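Local coordinates for protein (sliding clamp) (Enterobacteria phage RB69, PDB 1B77), which probably assembles as a three-subunit ring around DNA and tethers the phage replicative polymerase to its template, making DNA synthesis processive, at residues K208-S212 and Q213-V217; V181-M184 and A185-K188. All coordinates share one frame; numbering follows the deposited sequence.

Both contacts are local and lie in the C-terminal half of the chain, contact 2 coming first along the chain and contact 1 second; their centres lie about 14 Å apart. Contact 2 marks where strand 178-183, part of the five-stranded sheet, turns out into the loop that leads to strand 194-201. Contact 1 is the end of the hairpin made by strands 204-210 and 215-219, in the middle of the six-stranded sheet. They meet directly: Y216 CE2 lies 3.5 Å from K188 O, and F209 CZ packs 3.8 Å from M187 CE. The loop opened by contact 2 thus covers the F209 and Y216 side of the hairpin, linking the chain's two sheets.

Contact 1: residues K208-S212 and Q213-V217; sequences KFESS and QVSYV
K208 rises from the face it shares with E210 and S215, fully extended (chi1 177°), which brings its CE within 3.8 Å of S215 OG, diagonally across the pair; NZ goes on to donate to a water 2.8 Å away. F209 and Y216 form the antiparallel hydrogen-bonded pair, F209 N to Y216 O and Y216 N to F209 O each measuring 2.8 Å. E210 OE2 accepts from the same water at 2.6 Å, and this water is also hydrogen-bonded to S215 OG at 2.9 Å. One water thus ties together the ends of a lysine, a carboxylate and a serine. S211 begins the tight connection: its N donates to V214 O, while OG, tucked between its own backbone N and carbonyl carbon (chi1 66°), points across the mouth of the turn and accepts from V214 N at 2.9 Å, nearly straight at 170°. The longer bond from Q213 N to S211 OG at 3.2 Å closes an ST turn; with V214 N, the hydroxyl oxygen accepts two successive amide N-H groups. Flanking strands 194-201 and 38-44 extend the sheet through backbone bonds such as E210 with K195 and S215 with E41. F209 packs on Y194 and V196, V214 meets I10 and F14 of helix 5-15, and Y216 OH is hydrogen-bonded to N13 of that helix and to Q190 N.

Contact 2: residues V181-M184 and A185-K188; sequences VINM and ANMK
A 3-10 turn carries the chain out of strand 178-183, and its first bond runs from N186 N to N183 O at 2.8 Å. M187 N repeats the three-residue step with M184 O at 3.1 Å, though this donor stands far above the carbonyl plane, 64° out of it. The side chain of N183 also joins in. Its trans chi1 (172°) swings OD1 round to the start of the turn, where it takes a weak bond from A185 N at 3.3 Å, an Asx turn, while ND2 lies 3.5 Å from A185 CB. The amide planes of N183 and N186 stand perpendicular to each other. M187, the centre of an inverse gamma turn, bends the backbone again, with a weak bond from K188 N to N186 O. The M187 side chain, bent at all three torsions, sets SD against I182 CG2 at 4.0 Å, the two side chains crossing at about a right angle. I182 packs on I138 and I140 of neighbouring strand 137-143, whereas N186 and M187 both rest on I218 of strand 215-219. Two backbone oxygens tie this turn to the N-terminal half: N186 O accepts from T38 OG1 of strand 38-44, and K188 O from N13 ND2 of helix 5-15.

Contact 1: residues K208-S212 and Q213-V217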
ATOM      1  N   LYS A 208     -22.545  17.327 -19.707  1.00 31.36           N
ATOM      2  CA  LYS A 208     -22.064  18.207 -18.665  1.00 31.09           C
ATOM      3  C   LYS A 208     -22.531  17.681 -17.318  1.00 31.17           C
ATOM      4  O   LYS A 208     -23.707  17.363 -17.138  1.00 30.61           O
ATOM      5  CB  LYS A 208     -22.580  19.633 -18.875  1.00 31.43           C
ATOM      6  CG  LYS A 208     -22.172  20.578 -17.762  1.00 31.65           C
ATOM      7  CD  LYS A 208     -22.488  22.022 -18.089  1.00 32.12           C
ATOM      8  CE  LYS A 208     -22.176  22.918 -16.904  1.00 31.93           C
ATOM      9  NZ  LYS A 208     -22.468  24.350 -17.203  1.00 32.36           N
ATOM     10  N   PHE A 209     -21.592  17.553 -16.385  1.00 31.22           N
ATOM     11  CA  PHE A 209     -21.914  17.089 -15.040  1.00 31.40           C
ATOM     12  C   PHE A 209     -21.628  18.255 -14.118  1.00 31.57           C
ATOM     13  O   PHE A 209     -20.487  18.723 -14.019  1.00 31.05           O
ATOM     14  CB  PHE A 209     -21.055  15.892 -14.633  1.00 31.06           C
ATOM     15  CG  PHE A 209     -21.363  14.638 -15.395  1.00 31.06           C
ATOM     16  CD1 PHE A 209     -21.034  14.531 -16.744  1.00 30.64           C
ATOM     17  CD2 PHE A 209     -21.980  13.558 -14.763  1.00 30.47           C
ATOM     18  CE1 PHE A 209     -21.315  13.366 -17.453  1.00 30.22           C
ATOM     19  CE2 PHE A 209     -22.262  12.394 -15.464  1.00 30.27           C
ATOM     20  CZ  PHE A 209     -21.930  12.297 -16.811  1.00 30.24           C
ATOM     21  N   GLU A 210     -22.668  18.721 -13.441  1.00 31.88           N
ATOM     22  CA  GLU A 210     -22.509  19.854 -12.561  1.00 32.79           C
ATOM     23  C   GLU A 210     -22.890  19.624 -11.109  1.00 32.98           C
ATOM     24  O   GLU A 210     -23.967  19.106 -10.798  1.00 33.05           O
ATOM     25  CB  GLU A 210     -23.298  21.032 -13.111  1.00 33.55           C
ATOM     26  CG  GLU A 210     -23.195  22.261 -12.254  1.00 35.21           C
ATOM     27  CD  GLU A 210     -23.859  23.452 -12.893  1.00 36.07           C
ATOM     28  OE1 GLU A 210     -25.054  23.346 -13.254  1.00 37.32           O
ATOM     29  OE2 GLU A 210     -23.188  24.493 -13.030  1.00 37.04           O
ATOM     30  N   SER A 211     -21.982  20.015 -10.222  1.00 32.79           N
ATOM     31  CA  SER A 211     -22.200  19.905  -8.790  1.00 32.76           C
ATOM     32  C   SER A 211     -22.050  21.316  -8.255  1.00 32.47           C
ATOM     33  O   SER A 211     -21.796  22.250  -9.012  1.00 32.30           O
ATOM     34  CB  SER A 211     -21.153  18.997  -8.140  1.00 33.00           C
ATOM     35  OG  SER A 211     -19.855  19.567  -8.220  1.00 33.67           O
ATOM     36  N   SER A 212     -22.202  21.470  -6.949  1.00 32.41           N
ATOM     37  CA  SER A 212     -22.070  22.780  -6.336  1.00 32.52           C
ATOM     38  C   SER A 212     -20.606  23.197  -6.293  1.00 32.41           C
ATOM     39  O   SER A 212     -20.297  24.363  -6.062  1.00 32.69           O
ATOM     40  CB  SER A 212     -22.632  22.746  -4.919  1.00 32.72           C
ATOM     41  OG  SER A 212     -21.942  21.793  -4.131  1.00 33.43           O
ATOM     42  N   GLN A 213     -19.709  22.244  -6.525  1.00 32.02           N
ATOM     43  CA  GLN A 213     -18.272  22.512  -6.487  1.00 31.89           C
ATOM     44  C   GLN A 213     -17.553  22.539  -7.829  1.00 31.21           C
ATOM     45  O   GLN A 213     -16.667  23.359  -8.046  1.00 31.15           O
ATOM     46  CB  GLN A 213     -17.573  21.482  -5.596  1.00 32.97           C
ATOM     47  CG  GLN A 213     -17.394  21.905  -4.149  1.00 34.32           C
ATOM     48  CD  GLN A 213     -16.587  20.892  -3.353  1.00 35.28           C
ATOM     49  OE1 GLN A 213     -15.516  20.442  -3.787  1.00 35.23           O
ATOM     50  NE2 GLN A 213     -17.095  20.529  -2.178  1.00 35.64           N
ATOM     51  N   VAL A 214     -17.919  21.642  -8.732  1.00 30.56           N
ATOM     52  CA  VAL A 214     -17.244  21.582 -10.022  1.00 29.64           C
ATOM     53  C   VAL A 214     -18.177  21.247 -11.187  1.00 28.92           C
ATOM     54  O   VAL A 214     -19.200  20.590 -11.005  1.00 28.53           O
ATOM     55  CB  VAL A 214     -16.107  20.511  -9.987  1.00 29.57           C
ATOM     56  CG1 VAL A 214     -15.397  20.438 -11.338  1.00 29.66           C
ATOM     57  CG2 VAL A 214     -15.109  20.843  -8.898  1.00 30.04           C
ATOM     58  N   SER A 215     -17.811  21.710 -12.381  1.00 27.87           N
ATOM     59  CA  SER A 215     -18.577  21.428 -13.590  1.00 27.45           C
ATOM     60  C   SER A 215     -17.655  20.745 -14.583  1.00 26.38           C
ATOM     61  O   SER A 215     -16.555  21.219 -14.820  1.00 26.17           O
ATOM     62  CB  SER A 215     -19.121  22.713 -14.216  1.00 27.56           C
ATOM     63  OG  SER A 215     -20.324  23.124 -13.582  1.00 29.61           O
ATOM     64  N   TYR A 216     -18.095  19.627 -15.148  1.00 25.67           N
ATOM     65  CA  TYR A 216     -17.287  18.913 -16.130  1.00 25.31           C
ATOM     66  C   TYR A 216     -18.027  18.820 -17.448  1.00 25.58           C
ATOM     67  O   TYR A 216     -19.254  18.699 -17.469  1.00 25.91           O
ATOM     68  CB  TYR A 216     -16.979  17.478 -15.694  1.00 24.62           C
ATOM     69  CG  TYR A 216     -16.292  17.301 -14.364  1.00 23.85           C
ATOM     70  CD1 TYR A 216     -17.027  17.229 -13.189  1.00 23.76           C
ATOM     71  CD2 TYR A 216     -14.909  17.142 -14.288  1.00 23.87           C
ATOM     72  CE1 TYR A 216     -16.412  16.989 -11.965  1.00 23.49           C
ATOM     73  CE2 TYR A 216     -14.278  16.901 -13.058  1.00 23.79           C
ATOM     74  CZ  TYR A 216     -15.042  16.824 -11.905  1.00 23.57           C
ATOM     75  OH  TYR A 216     -14.452  16.549 -10.695  1.00 23.74           O
ATOM     76  N   VAL A 217     -17.281  18.892 -18.545  1.00 25.57           N
ATOM     77  CA  VAL A 217     -17.851  18.744 -19.879  1.00 25.78           C
ATOM     78  C   VAL A 217     -17.068  17.615 -20.542  1.00 26.23           C
ATOM     79  O   VAL A 217     -15.845  17.691 -20.706  1.00 25.80           O
ATOM     80  CB  VAL A 217     -17.728  20.021 -20.743  1.00 25.86           C
ATOM     81  CG1 VAL A 217     -18.138  19.701 -22.189  1.00 25.26           C
ATOM     82  CG2 VAL A 217     -18.637  21.126 -20.187  1.00 25.52           C
TER
HETATM   83  O   HOH W   1     -21.547  25.464 -14.846  1.00 56.23           O

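Contact 2: residues V181-M184 and A185-K188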
ATOM      1  N   VAL A 181     -23.155   7.683 -25.734  1.00 33.90           N
ATOM      2  CA  VAL A 181     -22.034   6.845 -25.326  1.00 33.40           C
ATOM      3  C   VAL A 181     -20.850   7.631 -24.766  1.00 33.26           C
ATOM      4  O   VAL A 181     -20.375   8.590 -25.383  1.00 33.39           O
ATOM      5  CB  VAL A 181     -21.542   6.001 -26.516  1.00 33.06           C
ATOM      6  CG1 VAL A 181     -20.422   5.068 -26.074  1.00 32.55           C
ATOM      7  CG2 VAL A 181     -22.700   5.229 -27.101  1.00 32.72           C
ATOM      8  N   ILE A 182     -20.363   7.206 -23.604  1.00 32.85           N
ATOM      9  CA  ILE A 182     -19.235   7.868 -22.958  1.00 32.77           C
ATOM     10  C   ILE A 182     -18.089   6.912 -22.640  1.00 33.31           C
ATOM     11  O   ILE A 182     -18.306   5.827 -22.106  1.00 33.28           O
ATOM     12  CB  ILE A 182     -19.679   8.566 -21.647  1.00 32.39           C
ATOM     13  CG1 ILE A 182     -20.592   9.750 -21.974  1.00 31.93           C
ATOM     14  CG2 ILE A 182     -18.465   9.032 -20.850  1.00 31.58           C
ATOM     15  CD1 ILE A 182     -21.177  10.430 -20.758  1.00 31.81           C
ATOM     16  N   ASN A 183     -16.872   7.317 -22.987  1.00 33.80           N
ATOM     17  CA  ASN A 183     -15.692   6.511 -22.708  1.00 34.67           C
ATOM     18  C   ASN A 183     -15.432   6.668 -21.211  1.00 34.96           C
ATOM     19  O   ASN A 183     -15.131   7.760 -20.738  1.00 34.90           O
ATOM     20  CB  ASN A 183     -14.495   7.019 -23.523  1.00 35.28           C
ATOM     21  CG  ASN A 183     -13.179   6.345 -23.127  1.00 36.29           C
ATOM     22  OD1 ASN A 183     -13.161   5.206 -22.651  1.00 36.61           O
ATOM     23  ND2 ASN A 183     -12.067   7.050 -23.340  1.00 36.38           N
ATOM     24  N   MET A 184     -15.562   5.575 -20.473  1.00 35.49           N
ATOM     25  CA  MET A 184     -15.381   5.629 -19.034  1.00 36.26           C
ATOM     26  C   MET A 184     -14.062   6.240 -18.588  1.00 36.11           C
ATOM     27  O   MET A 184     -13.947   6.731 -17.471  1.00 35.79           O
ATOM     28  CB  MET A 184     -15.519   4.237 -18.424  1.00 37.17           C
ATOM     29  CG  MET A 184     -15.828   4.284 -16.946  1.00 39.01           C
ATOM     30  SD  MET A 184     -17.597   4.433 -16.553  1.00 41.19           S
ATOM     31  CE  MET A 184     -18.060   5.895 -17.378  1.00 40.36           C
ATOM     32  N   ALA A 185     -13.067   6.216 -19.464  1.00 36.09           N
ATOM     33  CA  ALA A 185     -11.763   6.766 -19.121  1.00 36.29           C
ATOM     34  C   ALA A 185     -11.806   8.281 -18.966  1.00 35.48           C
ATOM     35  O   ALA A 185     -10.860   8.876 -18.442  1.00 35.17           O
ATOM     36  CB  ALA A 185     -10.739   6.382 -20.177  1.00 38.01           C
ATOM     37  N   ASN A 186     -12.886   8.911 -19.422  1.00 34.23           N
ATOM     38  CA  ASN A 186     -12.995  10.361 -19.318  1.00 33.45           C
ATOM     39  C   ASN A 186     -13.821  10.811 -18.114  1.00 32.78           C
ATOM     40  O   ASN A 186     -13.990  12.009 -17.897  1.00 32.44           O
ATOM     41  CB  ASN A 186     -13.614  10.934 -20.592  1.00 33.63           C
ATOM     42  CG  ASN A 186     -12.887  10.486 -21.833  1.00 33.89           C
ATOM     43  OD1 ASN A 186     -11.667  10.600 -21.917  1.00 34.00           O
ATOM     44  ND2 ASN A 186     -13.629   9.980 -22.810  1.00 33.76           N
ATOM     45  N   MET A 187     -14.330   9.852 -17.342  1.00 32.12           N
ATOM     46  CA  MET A 187     -15.154  10.167 -16.170  1.00 31.61           C
ATOM     47  C   MET A 187     -14.329  10.453 -14.921  1.00 31.11           C
ATOM     48  O   MET A 187     -14.495   9.787 -13.896  1.00 31.06           O
ATOM     49  CB  MET A 187     -16.122   9.012 -15.886  1.00 31.48           C
ATOM     50  CG  MET A 187     -17.176   8.812 -16.956  1.00 31.99           C
ATOM     51  SD  MET A 187     -18.380  10.147 -17.036  1.00 32.76           S
ATOM     52  CE  MET A 187     -19.403   9.744 -15.614  1.00 31.84           C
ATOM     53  N   LYS A 188     -13.449  11.445 -15.015  1.00 30.65           N
ATOM     54  CA  LYS A 188     -12.581  11.839 -13.901  1.00 30.35           C
ATOM     55  C   LYS A 188     -13.360  12.764 -12.960  1.00 29.74           C
ATOM     56  O   LYS A 188     -12.851  13.793 -12.526  1.00 29.50           O
ATOM     57  CB  LYS A 188     -11.351  12.589 -14.432  1.00 30.64           C
ATOM     58  CG  LYS A 188     -10.631  11.911 -15.590  1.00 31.75           C
ATOM     59  CD  LYS A 188      -9.831  10.702 -15.146  1.00 32.88           C
ATOM     60  CE  LYS A 188      -9.216   9.994 -16.343  1.00 33.38           C
ATOM     61  NZ  LYS A 188      -8.336  10.885 -17.151  1.00 34.11           N
TER